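Local coordinates for vaginolysin (PDB 5IMY), which is a secreted, cholesterol-dependent cytolysin that probably binds cholesterol in host membranes and lyses cells by forming transmembrane beta-strand pores, at residues H203-K215 / T272-I286. Sequence-based numbering, arbitrary orientation.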
ATOM      1  N   HIS A 203       9.438 -17.551   0.883  1.00 45.26           N
ATOM      2  CA  HIS A 203       9.934 -16.195   1.065  1.00 50.66           C
ATOM      3  C   HIS A 203      10.550 -15.628  -0.209  1.00 49.73           C
ATOM      4  O   HIS A 203      10.681 -14.405  -0.327  1.00 45.75           O
ATOM      5  CB  HIS A 203      10.949 -16.175   2.205  1.00 50.78           C
ATOM      6  CG  HIS A 203      10.369 -16.540   3.538  1.00 48.28           C
ATOM      7  ND1 HIS A 203       9.666 -15.641   4.312  1.00 47.74           N
ATOM      8  CD2 HIS A 203      10.389 -17.706   4.235  1.00 48.28           C
ATOM      9  CE1 HIS A 203       9.279 -16.235   5.427  1.00 39.83           C
ATOM     10  NE2 HIS A 203       9.702 -17.488   5.406  1.00 43.20           N
ATOM     11  N   LYS A 204      10.926 -16.480  -1.163  1.00 50.66           N
ATOM     12  CA  LYS A 204      11.350 -16.018  -2.480  1.00 46.55           C
ATOM     13  C   LYS A 204      10.181 -15.769  -3.419  1.00 44.81           C
ATOM     14  O   LYS A 204      10.405 -15.385  -4.572  1.00 46.51           O
ATOM     15  CB  LYS A 204      12.296 -17.039  -3.120  1.00 46.08           C
ATOM     16  CG  LYS A 204      13.704 -17.019  -2.563  1.00 43.65           C
ATOM     17  CD  LYS A 204      14.464 -18.275  -2.954  1.00 56.66           C
ATOM     18  CE  LYS A 204      15.883 -18.255  -2.414  1.00 67.75           C
ATOM     19  NZ  LYS A 204      16.649 -17.076  -2.906  1.00 79.94           N
ATOM     20  N   GLY A 205       8.949 -15.973  -2.960  1.00 39.10           N
ATOM     21  CA  GLY A 205       7.802 -15.862  -3.835  1.00 37.10           C
ATOM     22  C   GLY A 205       7.667 -16.984  -4.835  1.00 44.25           C
ATOM     23  O   GLY A 205       6.827 -16.894  -5.733  1.00 39.68           O
ATOM     24  N   GLU A 206       8.474 -18.041  -4.714  1.00 43.09           N
ATOM     25  CA  GLU A 206       8.335 -19.181  -5.613  1.00 39.21           C
ATOM     26  C   GLU A 206       7.053 -19.952  -5.327  1.00 42.42           C
ATOM     27  O   GLU A 206       6.417 -20.475  -6.250  1.00 43.29           O
ATOM     28  CB  GLU A 206       9.548 -20.103  -5.489  1.00 44.34           C
ATOM     29  CG  GLU A 206      10.849 -19.504  -5.999  1.00 49.16           C
ATOM     30  CD  GLU A 206      11.987 -20.507  -6.006  1.00 69.79           C
ATOM     31  OE1 GLU A 206      11.761 -21.667  -5.601  1.00 79.12           O
ATOM     32  OE2 GLU A 206      13.107 -20.136  -6.419  1.00 68.65           O
ATOM     33  N   LYS A 207       6.659 -20.034  -4.058  1.00 48.26           N
ATOM     34  CA  LYS A 207       5.489 -20.801  -3.660  1.00 45.47           C
ATOM     35  C   LYS A 207       4.657 -20.015  -2.659  1.00 40.93           C
ATOM     36  O   LYS A 207       5.143 -19.103  -1.987  1.00 44.37           O
ATOM     37  CB  LYS A 207       5.874 -22.146  -3.026  1.00 47.90           C
ATOM     38  CG  LYS A 207       6.287 -23.222  -4.008  1.00 54.70           C
ATOM     39  CD  LYS A 207       6.304 -24.582  -3.326  1.00 63.62           C
ATOM     40  CE  LYS A 207       7.032 -25.623  -4.156  1.00 70.60           C
ATOM     41  NZ  LYS A 207       6.752 -27.004  -3.676  1.00 66.48           N
ATOM     42  N   GLN A 208       3.382 -20.384  -2.588  1.00 39.96           N
ATOM     43  CA  GLN A 208       2.516 -20.073  -1.462  1.00 50.02           C
ATOM     44  C   GLN A 208       2.091 -21.394  -0.842  1.00 48.69           C
ATOM     45  O   GLN A 208       1.740 -22.333  -1.560  1.00 46.57           O
ATOM     46  CB  GLN A 208       1.286 -19.267  -1.890  1.00 52.79           C
ATOM     47  CG  GLN A 208       1.560 -17.796  -2.155  1.00 40.94           C
ATOM     48  CD  GLN A 208       0.304 -17.032  -2.529  1.00 48.76           C
ATOM     49  OE1 GLN A 208      -0.321 -16.394  -1.684  1.00 55.60           O
ATOM     50  NE2 GLN A 208      -0.070 -17.092  -3.802  1.00 56.99           N
ATOM     51  N   THR A 209       2.137 -21.476   0.486  1.00 40.05           N
ATOM     52  CA  THR A 209       1.886 -22.735   1.173  1.00 44.26           C
ATOM     53  C   THR A 209       0.957 -22.512   2.355  1.00 41.35           C
ATOM     54  O   THR A 209       1.073 -21.512   3.069  1.00 41.96           O
ATOM     55  CB  THR A 209       3.194 -23.377   1.657  1.00 43.43           C
ATOM     56  OG1 THR A 209       4.059 -23.611   0.540  1.00 33.85           O
ATOM     57  CG2 THR A 209       2.916 -24.704   2.363  1.00 48.05           C
ATOM     58  N   GLN A 210       0.040 -23.456   2.555  1.00 35.30           N
ATOM     59  CA  GLN A 210      -0.900 -23.424   3.666  1.00 37.84           C
ATOM     60  C   GLN A 210      -0.809 -24.740   4.423  1.00 38.88           C
ATOM     61  O   GLN A 210      -0.790 -25.811   3.808  1.00 35.44           O
ATOM     62  CB  GLN A 210      -2.334 -23.197   3.171  1.00 34.36           C
ATOM     63  CG  GLN A 210      -3.300 -22.730   4.246  1.00 37.82           C
ATOM     64  CD  GLN A 210      -2.994 -21.326   4.732  1.00 42.38           C
ATOM     65  OE1 GLN A 210      -2.235 -20.589   4.102  1.00 49.59           O
ATOM     66  NE2 GLN A 210      -3.583 -20.951   5.860  1.00 46.42           N
ATOM     67  N   ILE A 211      -0.748 -24.656   5.750  1.00 34.48           N
ATOM     68  CA  ILE A 211      -0.712 -25.825   6.624  1.00 36.16           C
ATOM     69  C   ILE A 211      -2.004 -25.853   7.423  1.00 34.03           C
ATOM     70  O   ILE A 211      -2.412 -24.832   7.991  1.00 40.34           O
ATOM     71  CB  ILE A 211       0.511 -25.797   7.557  1.00 36.54           C
ATOM     72  CG1 ILE A 211       1.806 -25.676   6.745  1.00 35.42           C
ATOM     73  CG2 ILE A 211       0.539 -27.041   8.440  1.00 35.91           C
ATOM     74  CD1 ILE A 211       2.023 -26.790   5.733  1.00 38.66           C
ATOM     75  N   VAL A 212      -2.645 -27.017   7.472  1.00 33.16           N
ATOM     76  CA  VAL A 212      -3.953 -27.159   8.103  1.00 32.32           C
ATOM     77  C   VAL A 212      -3.984 -28.468   8.879  1.00 33.42           C
ATOM     78  O   VAL A 212      -3.670 -29.529   8.332  1.00 33.64           O
ATOM     79  CB  VAL A 212      -5.091 -27.119   7.064  1.00 38.55           C
ATOM     80  CG1 VAL A 212      -6.447 -27.218   7.749  1.00 37.25           C
ATOM     81  CG2 VAL A 212      -5.002 -25.849   6.231  1.00 40.10           C
ATOM     82  N   ASN A 213      -4.363 -28.387  10.151  1.00 40.20           N
ATOM     83  CA  ASN A 213      -4.554 -29.556  11.000  1.00 34.57           C
ATOM     84  C   ASN A 213      -6.041 -29.885  11.031  1.00 34.26           C
ATOM     85  O   ASN A 213      -6.850 -29.057  11.458  1.00 35.28           O
ATOM     86  CB  ASN A 213      -4.026 -29.290  12.411  1.00 39.69           C
ATOM     87  CG  ASN A 213      -4.087 -30.516  13.304  1.00 39.22           C
ATOM     88  OD1 ASN A 213      -4.033 -31.651  12.830  1.00 39.71           O
ATOM     89  ND2 ASN A 213      -4.202 -30.289  14.607  1.00 46.19           N
ATOM     90  N   PHE A 214      -6.400 -31.078  10.566  1.00 39.69           N
ATOM     91  CA  PHE A 214      -7.784 -31.537  10.580  1.00 38.20           C
ATOM     92  C   PHE A 214      -7.975 -32.534  11.712  1.00 33.74           C
ATOM     93  O   PHE A 214      -7.219 -33.506  11.824  1.00 33.33           O
ATOM     94  CB  PHE A 214      -8.169 -32.186   9.249  1.00 35.94           C
ATOM     95  CG  PHE A 214      -8.363 -31.211   8.132  1.00 32.28           C
ATOM     96  CD1 PHE A 214      -9.554 -30.515   8.000  1.00 38.04           C
ATOM     97  CD2 PHE A 214      -7.360 -30.991   7.205  1.00 37.54           C
ATOM     98  CE1 PHE A 214      -9.735 -29.616   6.970  1.00 40.46           C
ATOM     99  CE2 PHE A 214      -7.536 -30.094   6.173  1.00 40.07           C
ATOM    100  CZ  PHE A 214      -8.725 -29.405   6.054  1.00 34.78           C
ATOM    101  N   LYS A 215      -8.983 -32.291  12.546  1.00 36.76           N
ATOM    102  CA  LYS A 215      -9.337 -33.184  13.642  1.00 37.10           C
ATOM    103  C   LYS A 215     -10.791 -33.599  13.483  1.00 33.77           C
ATOM    104  O   LYS A 215     -11.690 -32.752  13.512  1.00 29.75           O
ATOM    105  CB  LYS A 215      -9.118 -32.511  14.998  1.00 41.03           C
ATOM    106  CG  LYS A 215      -7.707 -32.670  15.533  1.00 44.06           C
ATOM    107  CD  LYS A 215      -7.468 -31.806  16.756  1.00 44.41           C
ATOM    108  CE  LYS A 215      -6.073 -32.029  17.309  1.00 46.49           C
ATOM    109  NZ  LYS A 215      -5.685 -30.988  18.298  1.00 60.88           N
ATOM    110  N   THR A 272       2.165 -22.790  -7.161  1.00 53.73           N
ATOM    111  CA  THR A 272       3.103 -21.843  -7.739  1.00 47.85           C
ATOM    112  C   THR A 272       2.419 -20.559  -8.186  1.00 47.63           C
ATOM    113  O   THR A 272       3.081 -19.684  -8.753  1.00 46.87           O
ATOM    114  CB  THR A 272       3.848 -22.484  -8.920  1.00 47.34           C
ATOM    115  OG1 THR A 272       4.986 -21.684  -9.263  1.00 62.63           O
ATOM    116  CG2 THR A 272       2.940 -22.623 -10.138  1.00 54.77           C
ATOM    117  N   SER A 273       1.117 -20.428  -7.945  1.00 42.34           N
ATOM    118  CA  SER A 273       0.404 -19.212  -8.306  1.00 46.13           C
ATOM    119  C   SER A 273       0.867 -18.054  -7.433  1.00 48.22           C
ATOM    120  O   SER A 273       0.972 -18.185  -6.210  1.00 54.05           O
ATOM    121  CB  SER A 273      -1.104 -19.413  -8.154  1.00 53.88           C
ATOM    122  OG  SER A 273      -1.790 -18.173  -8.214  1.00 49.45           O
ATOM    123  N   LYS A 274       1.149 -16.919  -8.068  1.00 54.63           N
ATOM    124  CA  LYS A 274       1.546 -15.708  -7.370  1.00 52.50           C
ATOM    125  C   LYS A 274       0.351 -14.853  -6.976  1.00 51.04           C
ATOM    126  O   LYS A 274       0.500 -13.642  -6.777  1.00 55.73           O
ATOM    127  CB  LYS A 274       2.504 -14.891  -8.241  1.00 52.72           C
ATOM    128  CG  LYS A 274       3.609 -15.709  -8.893  1.00 48.51           C
ATOM    129  CD  LYS A 274       4.615 -16.210  -7.870  1.00 48.50           C
ATOM    130  CE  LYS A 274       5.399 -17.401  -8.400  1.00 48.95           C
ATOM    131  NZ  LYS A 274       6.308 -17.041  -9.519  1.00 56.69           N
ATOM    132  N   SER A 275      -0.827 -15.456  -6.860  1.00 47.80           N
ATOM    133  CA  SER A 275      -2.059 -14.718  -6.639  1.00 56.20           C
ATOM    134  C   SER A 275      -2.327 -14.529  -5.154  1.00 63.51           C
ATOM    135  O   SER A 275      -2.061 -15.420  -4.342  1.00 59.08           O
ATOM    136  CB  SER A 275      -3.237 -15.455  -7.281  1.00 58.95           C
ATOM    137  OG  SER A 275      -4.473 -14.896  -6.876  1.00 58.29           O
ATOM    138  N   THR A 276      -2.854 -13.361  -4.806  1.00 71.72           N
ATOM    139  CA  THR A 276      -3.576 -13.214  -3.552  1.00 72.26           C
ATOM    140  C   THR A 276      -4.841 -14.064  -3.669  1.00 74.15           C
ATOM    141  O   THR A 276      -5.025 -14.816  -4.628  1.00 77.61           O
ATOM    142  CB  THR A 276      -3.865 -11.742  -3.259  1.00 70.01           C
ATOM    143  OG1 THR A 276      -4.541 -11.629  -2.001  1.00 73.45           O
ATOM    144  CG2 THR A 276      -4.723 -11.119  -4.354  1.00 66.03           C
ATOM    145  N   ASP A 277      -5.733 -13.971  -2.688  1.00 65.90           N
ATOM    146  CA  ASP A 277      -6.939 -14.792  -2.631  1.00 69.60           C
ATOM    147  C   ASP A 277      -6.625 -16.271  -2.436  1.00 63.97           C
ATOM    148  O   ASP A 277      -7.559 -17.077  -2.332  1.00 59.76           O
ATOM    149  CB  ASP A 277      -7.812 -14.646  -3.888  1.00 69.93           C
ATOM    150  CG  ASP A 277      -8.462 -13.283  -3.997  1.00 83.14           C
ATOM    151  OD1 ASP A 277      -7.813 -12.349  -4.516  1.00 83.07           O
ATOM    152  OD2 ASP A 277      -9.627 -13.144  -3.570  1.00 78.32           O
ATOM    153  N   PHE A 278      -5.347 -16.661  -2.388  1.00 64.64           N
ATOM    154  CA  PHE A 278      -5.003 -18.067  -2.208  1.00 61.47           C
ATOM    155  C   PHE A 278      -5.530 -18.592  -0.879  1.00 49.88           C
ATOM    156  O   PHE A 278      -6.156 -19.657  -0.822  1.00 46.44           O
ATOM    157  CB  PHE A 278      -3.487 -18.245  -2.295  1.00 54.28           C
ATOM    158  CG  PHE A 278      -3.028 -19.653  -2.045  1.00 47.29           C
ATOM    159  CD1 PHE A 278      -3.423 -20.681  -2.882  1.00 41.44           C
ATOM    160  CD2 PHE A 278      -2.197 -19.947  -0.976  1.00 51.56           C
ATOM    161  CE1 PHE A 278      -3.006 -21.977  -2.656  1.00 41.64           C
ATOM    162  CE2 PHE A 278      -1.775 -21.242  -0.746  1.00 48.62           C
ATOM    163  CZ  PHE A 278      -2.178 -22.258  -1.588  1.00 44.98           C
ATOM    164  N   GLN A 279      -5.288 -17.852   0.207  1.00 54.03           N
ATOM    165  CA  GLN A 279      -5.774 -18.279   1.515  1.00 49.44           C
ATOM    166  C   GLN A 279      -7.292 -18.403   1.526  1.00 43.06           C
ATOM    167  O   GLN A 279      -7.840 -19.356   2.091  1.00 42.55           O
ATOM    168  CB  GLN A 279      -5.312 -17.303   2.595  1.00 42.46           C
ATOM    169  CG  GLN A 279      -3.834 -17.409   2.935  1.00 47.78           C
ATOM    170  CD  GLN A 279      -3.515 -16.897   4.330  1.00 48.24           C
ATOM    171  OE1 GLN A 279      -2.582 -17.375   4.974  1.00 55.20           O
ATOM    172  NE2 GLN A 279      -4.286 -15.922   4.803  1.00 43.41           N
ATOM    173  N   ALA A 280      -7.991 -17.448   0.910  1.00 47.85           N
ATOM    174  CA  ALA A 280      -9.446 -17.518   0.867  1.00 47.30           C
ATOM    175  C   ALA A 280      -9.924 -18.673  -0.004  1.00 44.88           C
ATOM    176  O   ALA A 280     -10.974 -19.263   0.273  1.00 47.63           O
ATOM    177  CB  ALA A 280     -10.022 -16.197   0.358  1.00 57.08           C
ATOM    178  N   ALA A 281      -9.172 -19.013  -1.053  1.00 41.75           N
ATOM    179  CA  ALA A 281      -9.566 -20.119  -1.919  1.00 48.99           C
ATOM    180  C   ALA A 281      -9.445 -21.452  -1.193  1.00 43.04           C
ATOM    181  O   ALA A 281     -10.361 -22.280  -1.237  1.00 48.13           O
ATOM    182  CB  ALA A 281      -8.716 -20.118  -3.191  1.00 47.26           C
ATOM    183  N   VAL A 282      -8.316 -21.682  -0.520  1.00 40.11           N
ATOM    184  CA  VAL A 282      -8.131 -22.927   0.220  1.00 36.15           C
ATOM    185  C   VAL A 282      -9.148 -23.024   1.349  1.00 38.71           C
ATOM    186  O   VAL A 282      -9.790 -24.063   1.545  1.00 39.55           O
ATOM    187  CB  VAL A 282      -6.685 -23.024   0.746  1.00 36.09           C
ATOM    188  CG1 VAL A 282      -6.567 -24.066   1.864  1.00 35.19           C
ATOM    189  CG2 VAL A 282      -5.742 -23.367  -0.397  1.00 36.62           C
ATOM    190  N   GLU A 283      -9.310 -21.941   2.111  1.00 44.30           N
ATOM    191  CA  GLU A 283     -10.262 -21.953   3.216  1.00 43.24           C
ATOM    192  C   GLU A 283     -11.683 -22.168   2.710  1.00 44.75           C
ATOM    193  O   GLU A 283     -12.489 -22.840   3.365  1.00 38.66           O
ATOM    194  CB  GLU A 283     -10.159 -20.646   4.005  1.00 41.25           C
ATOM    195  CG  GLU A 283     -10.923 -20.655   5.323  1.00 53.24           C
ATOM    196  CD  GLU A 283     -10.043 -20.941   6.528  1.00 57.39           C
ATOM    197  OE1 GLU A 283      -8.857 -21.286   6.344  1.00 59.11           O
ATOM    198  OE2 GLU A 283     -10.544 -20.820   7.668  1.00 60.17           O
ATOM    199  N   ALA A 284     -12.010 -21.606   1.543  1.00 44.61           N
ATOM    200  CA  ALA A 284     -13.347 -21.783   0.985  1.00 46.24           C
ATOM    201  C   ALA A 284     -13.591 -23.232   0.586  1.00 48.67           C
ATOM    202  O   ALA A 284     -14.686 -23.766   0.802  1.00 53.24           O
ATOM    203  CB  ALA A 284     -13.542 -20.856  -0.213  1.00 44.38           C
ATOM    204  N   ALA A 285     -12.586 -23.886  -0.001  1.00 41.04           N
ATOM    205  CA  ALA A 285     -12.723 -25.295  -0.352  1.00 47.43           C
ATOM    206  C   ALA A 285     -12.940 -26.149   0.891  1.00 46.59           C
ATOM    207  O   ALA A 285     -13.853 -26.980   0.938  1.00 51.82           O
ATOM    208  CB  ALA A 285     -11.488 -25.764  -1.122  1.00 43.47           C
ATOM    209  N   ILE A 286     -12.102 -25.955   1.915  1.00 44.48           N
ATOM    210  CA  ILE A 286     -12.264 -26.680   3.175  1.00 45.80           C
ATOM    211  C   ILE A 286     -13.691 -26.544   3.690  1.00 45.87           C
ATOM    212  O   ILE A 286     -14.275 -27.504   4.208  1.00 51.70           O
ATOM    213  CB  ILE A 286     -11.240 -26.176   4.212  1.00 43.13           C
ATOM    214  CG1 ILE A 286      -9.829 -26.625   3.829  1.00 35.51           C
ATOM    215  CG2 ILE A 286     -11.598 -26.668   5.620  1.00 46.03           C
ATOM    216  CD1 ILE A 286      -8.735 -25.926   4.611  1.00 36.20           C
TER
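Ser273 offers its backbone O to the side-chain amide of Gln208 (NE2 to O, 2.8 Å). The hydroxyl of Ser273 closes an ST turn by accepting a hydrogen bond from the backbone N of Ser275. Lys274 turns back over the Schellman turn at the end of helix 199-203, its CE lying 3.1 Å from Gly205 O. Ser275 O takes the second bond from Gln208 NE2 (2.7 Å), the straighter of the two at 163°; both acceptors lie close to the amide plane. Beyond CG the extended Gln208 chain (chi2 -178°) carries its amide across to the loop.

CG of Phe278 is anti to its backbone N (chi1 177°), and CD2 comes within 3.7 Å of Gln208 CB; the two side chains run past one another in opposite senses, with the amide and ring planes well inclined. Gln279 crosses Gln210 at about a right angle, and Val282 CG1 approaches Gln210 CG (4.3 Å). At the far end Ile286 meets Val212 tip to tip through CD1, while its CG1 lies at the edge of the Phe214 ring, 3.7 Å from CZ; Val212 CG1 lies over one face of that ring, toward its rim.

Helix 278-286, linking strands 263-271 and 305-311, lies against the central sheet; in this family such helical segments refold into transmembrane hairpins, so the contact probably must be released as the pore forms. One amide donating two bonds to carbonyl oxygens ties the loop before the helix to the start of the strand, whereas apolar contacts alone join Ile286 to it.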